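Local coordinates for ribulose-1,5-bisphosphate carboxylase/oxygenase large subunit (Rhodopseudomonas palustris, PDB 3QFW), which is a Rubisco-like protein that probably binds magnesium and may act as a ribulose-bisphosphate carboxylase, though its true reaction may differ, at residues E59-P62 and G63-A66; P255-A258 and G259-K262. All blocks are in the same frame, centred on the assembly; numbering follows the deposited sequence.

Interaction 1: E59-P62 and G63-A66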
ATOM      1  N   GLU B  59       9.277  23.470  16.377  1.00 48.36           N
ATOM      2  CA  GLU B  59      10.163  22.495  16.995  1.00 49.18           C
ATOM      3  C   GLU B  59       9.409  21.648  17.997  1.00 49.96           C
ATOM      4  O   GLU B  59       8.849  22.160  18.970  1.00 54.79           O
ATOM      5  CB  GLU B  59      11.361  23.166  17.669  1.00 53.92           C
ATOM      6  CG  GLU B  59      12.235  22.188  18.448  1.00 55.72           C
ATOM      7  CD  GLU B  59      13.566  22.782  18.875  1.00 60.77           C
ATOM      8  OE1 GLU B  59      14.080  23.678  18.168  1.00 58.11           O
ATOM      9  OE2 GLU B  59      14.100  22.343  19.917  1.00 60.67           O
ATOM     10  N   LEU B  60       9.384  20.347  17.747  1.00 48.64           N
ATOM     11  CA  LEU B  60       8.801  19.405  18.685  1.00 49.92           C
ATOM     12  C   LEU B  60       9.825  19.144  19.774  1.00 53.32           C
ATOM     13  O   LEU B  60       9.509  19.140  20.963  1.00 53.38           O
ATOM     14  CB  LEU B  60       8.442  18.104  17.974  1.00 47.77           C
ATOM     15  CG  LEU B  60       7.448  18.253  16.824  1.00 43.94           C
ATOM     16  CD1 LEU B  60       7.223  16.918  16.136  1.00 45.01           C
ATOM     17  CD2 LEU B  60       6.141  18.832  17.338  1.00 51.81           C
ATOM     18  N   GLN B  61      11.058  18.931  19.337  1.00 50.38           N
ATOM     19  CA  GLN B  61      12.199  18.748  20.218  1.00 54.18           C
ATOM     20  C   GLN B  61      13.424  18.943  19.343  1.00 56.16           C
ATOM     21  O   GLN B  61      13.305  18.964  18.122  1.00 54.80           O
ATOM     22  CB  GLN B  61      12.194  17.348  20.837  1.00 52.84           C
ATOM     23  CG  GLN B  61      12.194  16.212  19.834  1.00 55.30           C
ATOM     24  CD  GLN B  61      12.214  14.851  20.501  1.00 59.35           C
ATOM     25  OE1 GLN B  61      11.710  14.686  21.609  1.00 64.23           O
ATOM     26  NE2 GLN B  61      12.803  13.869  19.828  1.00 63.73           N
ATOM     27  N   PRO B  62      14.608  19.095  19.956  1.00 58.28           N
ATOM     28  CA  PRO B  62      15.795  19.294  19.121  1.00 58.93           C
ATOM     29  C   PRO B  62      15.940  18.163  18.109  1.00 56.53           C
ATOM     30  O   PRO B  62      15.912  16.993  18.492  1.00 56.89           O
ATOM     31  CB  PRO B  62      16.949  19.270  20.132  1.00 62.60           C
ATOM     32  CG  PRO B  62      16.387  18.600  21.352  1.00 65.88           C
ATOM     33  CD  PRO B  62      14.943  18.987  21.386  1.00 62.23           C
ATOM     34  N   GLY B  63      16.066  18.517  16.833  1.00 56.47           N
ATOM     35  CA  GLY B  63      16.238  17.540  15.772  1.00 54.60           C
ATOM     36  C   GLY B  63      14.941  17.092  15.121  1.00 51.54           C
ATOM     37  O   GLY B  63      14.957  16.438  14.081  1.00 50.98           O
ATOM     38  N   ARG B  64      13.811  17.442  15.722  1.00 52.00           N
ATOM     39  CA  ARG B  64      12.525  17.009  15.185  1.00 50.12           C
ATOM     40  C   ARG B  64      11.516  18.148  15.078  1.00 48.05           C
ATOM     41  O   ARG B  64      11.220  18.834  16.059  1.00 48.56           O
ATOM     42  CB  ARG B  64      11.956  15.859  16.014  1.00 52.26           C
ATOM     43  CG  ARG B  64      10.785  15.153  15.353  1.00 53.08           C
ATOM     44  CD  ARG B  64      10.346  13.937  16.161  1.00 59.66           C
ATOM     45  NE  ARG B  64       9.158  13.314  15.585  1.00 60.34           N
ATOM     46  CZ  ARG B  64       8.745  12.082  15.867  1.00 63.07           C
ATOM     47  NH1 ARG B  64       9.430  11.329  16.721  1.00 63.72           N
ATOM     48  NH2 ARG B  64       7.648  11.604  15.291  1.00 57.95           N
ATOM     49  N   TYR B  65      10.991  18.337  13.873  1.00 44.73           N
ATOM     50  CA  TYR B  65      10.088  19.440  13.589  1.00 44.53           C
ATOM     51  C   TYR B  65       8.734  18.960  13.107  1.00 43.33           C
ATOM     52  O   TYR B  65       8.617  17.897  12.502  1.00 41.93           O
ATOM     53  CB  TYR B  65      10.692  20.363  12.530  1.00 43.83           C
ATOM     54  CG  TYR B  65      11.958  21.035  12.984  1.00 48.76           C
ATOM     55  CD1 TYR B  65      13.191  20.423  12.807  1.00 47.25           C
ATOM     56  CD2 TYR B  65      11.921  22.276  13.608  1.00 46.84           C
ATOM     57  CE1 TYR B  65      14.358  21.032  13.230  1.00 52.90           C
ATOM     58  CE2 TYR B  65      13.080  22.894  14.035  1.00 49.76           C
ATOM     59  CZ  TYR B  65      14.296  22.269  13.844  1.00 53.68           C
ATOM     60  OH  TYR B  65      15.452  22.884  14.269  1.00 56.50           O
ATOM     61  N   ALA B  66       7.714  19.759  13.386  1.00 39.29           N
ATOM     62  CA  ALA B  66       6.414  19.577  12.774  1.00 39.59           C
ATOM     63  C   ALA B  66       6.269  20.635  11.695  1.00 41.08           C
ATOM     64  O   ALA B  66       6.529  21.817  11.927  1.00 40.82           O
ATOM     65  CB  ALA B  66       5.308  19.708  13.807  1.00 42.43           C
TER

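Interaction 2: P255-A258 and G259-K262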
ATOM      1  N   PRO B 255      -4.977  -3.642   9.699  1.00 25.92           N
ATOM      2  CA  PRO B 255      -3.858  -2.761   9.352  1.00 27.29           C
ATOM      3  C   PRO B 255      -2.708  -3.416   8.562  1.00 26.80           C
ATOM      4  O   PRO B 255      -1.638  -2.820   8.484  1.00 26.58           O
ATOM      5  CB  PRO B 255      -3.351  -2.313  10.726  1.00 25.25           C
ATOM      6  CG  PRO B 255      -3.582  -3.520  11.590  1.00 25.53           C
ATOM      7  CD  PRO B 255      -4.915  -4.084  11.111  1.00 27.16           C
ATOM      8  N   ALA B 256      -2.907  -4.606   8.004  1.00 25.42           N
ATOM      9  CA  ALA B 256      -1.839  -5.259   7.244  1.00 26.68           C
ATOM     10  C   ALA B 256      -1.223  -4.296   6.217  1.00 27.72           C
ATOM     11  O   ALA B 256      -1.945  -3.669   5.457  1.00 23.96           O
ATOM     12  CB  ALA B 256      -2.369  -6.504   6.552  1.00 26.48           C
ATOM     13  N   MET B 257       0.108  -4.194   6.229  1.00 28.89           N
ATOM     14  CA  MET B 257       0.892  -3.323   5.324  1.00 30.53           C
ATOM     15  C   MET B 257       0.772  -1.820   5.588  1.00 28.78           C
ATOM     16  O   MET B 257       1.193  -1.006   4.765  1.00 31.30           O
ATOM     17  CB  MET B 257       0.649  -3.651   3.841  1.00 27.64           C
ATOM     18  CG  MET B 257       1.475  -4.839   3.302  1.00 28.73           C
ATOM     19  SD  MET B 257       3.266  -4.535   3.127  1.00 24.92           S
ATOM     20  CE  MET B 257       3.226  -3.269   1.873  1.00 34.85           C
ATOM     21  N   ALA B 258       0.221  -1.447   6.741  1.00 29.43           N
ATOM     22  CA  ALA B 258       0.070  -0.032   7.069  1.00 29.74           C
ATOM     23  C   ALA B 258       1.396   0.597   7.493  1.00 30.98           C
ATOM     24  O   ALA B 258       1.513   1.812   7.577  1.00 32.73           O
ATOM     25  CB  ALA B 258      -0.990   0.160   8.160  1.00 26.26           C
ATOM     26  N   GLY B 259       2.393  -0.233   7.768  1.00 32.67           N
ATOM     27  CA  GLY B 259       3.668   0.274   8.246  1.00 36.37           C
ATOM     28  C   GLY B 259       4.701   0.431   7.150  1.00 40.37           C
ATOM     29  O   GLY B 259       5.815   0.906   7.387  1.00 48.00           O
ATOM     30  N   ALA B 260       4.332   0.033   5.939  1.00 37.98           N
ATOM     31  CA  ALA B 260       5.280   0.016   4.824  1.00 40.11           C
ATOM     32  C   ALA B 260       5.719   1.434   4.483  1.00 41.41           C
ATOM     33  O   ALA B 260       6.857   1.667   4.084  1.00 45.96           O
ATOM     34  CB  ALA B 260       4.655  -0.647   3.627  1.00 38.77           C
ATOM     35  N   ALA B 261       4.797   2.377   4.638  1.00 40.05           N
ATOM     36  CA  ALA B 261       5.106   3.792   4.500  1.00 35.47           C
ATOM     37  C   ALA B 261       4.867   4.466   5.858  1.00 36.77           C
ATOM     38  O   ALA B 261       4.028   4.023   6.642  1.00 38.12           O
ATOM     39  CB  ALA B 261       4.243   4.417   3.424  1.00 36.11           C
ATOM     40  N   LYS B 262       5.615   5.526   6.135  1.00 34.17           N
ATOM     41  CA  LYS B 262       5.616   6.135   7.453  1.00 35.86           C
ATOM     42  C   LYS B 262       4.475   7.132   7.616  1.00 33.93           C
ATOM     43  O   LYS B 262       4.694   8.338   7.668  1.00 32.04           O
ATOM     44  CB  LYS B 262       6.958   6.805   7.738  1.00 41.57           C
ATOM     45  CG  LYS B 262       7.215   7.079   9.209  1.00 38.08           C
ATOM     46  CD  LYS B 262       7.007   5.832  10.047  1.00 47.00           C
ATOM     47  CE  LYS B 262       7.927   5.828  11.257  1.00 53.04           C
ATOM     48  NZ  LYS B 262       7.835   4.552  12.023  1.00 53.27           N
TER
HETATM   49  O   HOH W   1       2.105   1.548   3.929  1.00 38.94           O

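Interaction 1: E59-P62 and G63-A66
L60 and R64 meet through side chain and backbone together. The L60 CB sits 3.5 Å from R64 O, and CD1 runs on to lie 4.1 Å from both CG and NE of the arginine. With its CG anti to the carbonyl carbon (chi1 -59°), L60 leans over the returning strand, and its other methyl, CD2, packs 3.7 Å from A66 CB. R64 is stretched from CG to NE, which carries its guanidinium past L60 to a weak hydrogen bond with H13 on strand 8-15. Beneath the side chains, R64 O takes two donors, L60 N at 2.9 Å and Q61 N, the latter nearly straight at 171°. Two residues facing one make this a classic beta bulge at the base of the type II turn Q61-R64, with which it shares Q61 and R64; the turn joins strands 53-59 and 64-71. R64 N returns a bond to Q61 O, and a CB on G63 would run into P62 O. On the face shared with E59, the Y65 ring brings CD2 to 3.8 Å from E59 CA. Without the phenol ring, as with an alanine at Y65, a gap is likely to open between the E59 backbone and A18 and I21 of helix 18-31.

Interaction 2: P255-A258 and G259-K262
One water molecule ties M257 to A261: it donates to M257 O at 2.8 Å and accepts from A261 N at 2.9 Å. Seen from the water, the two partners stand about 119° apart, so the bridge is bent. No direct hydrogen bond joins 255-258 to 259-262, which makes this water the polar link between them. The chain gets here through two successive turns. The first, type II from P255 to A258, is closed by A258 N bonding to P255 O at 2.9 Å, and it puts M257 in the left-handed region of backbone space (phi 71°). The second, type I from M257 to A260, brings A260 back beside the methionine. There the contact is apolar: M257 CE lies 3.5 Å from A260 CB, tighter than ordinary carbon packing, and SD follows at 4.2 Å. The methionine chain bends at chi2 and again at chi3, which brings its terminal methyl against the alanine. The same A260 CB lies 3.7 Å from M257 O.

These turns form the link from strand 250-253 to helix 265-276 in the TIM-barrel catalytic domain, at a strand's C-terminal end. A258 packs on L268 and L269 of that helix. The second subunit packs here too: M257 on I263, A258 on I93 and A261 on M257 of that chain, to which M257 also makes backbone hydrogen bonds. Within 255-262 no charged group takes part: the polar link is a single water and the apolar part one pair of methyls, so the contact probably depends little on ionisation.

Interaction 1 comes first along the chain and closes before interaction 2 begins; their centres are 24 Å apart. The hairpin at 59-66 sits at the turn joining strands 53-59 and 64-71 of the antiparallel sheet, 28 Å from the centre of the chain, whereas the double turn at 255-262 lies only 11 Å from it, on the barrel. They do not touch, but their nearest atoms are about 7 Å apart, R64 NH2 facing K262 CE. The second subunit does not touch the hairpin, while interaction 2 packs against it. In the Rubisco family the active site opens at the C-terminal ends of the barrel strands, so interaction 2 is probably the closer of the two to it.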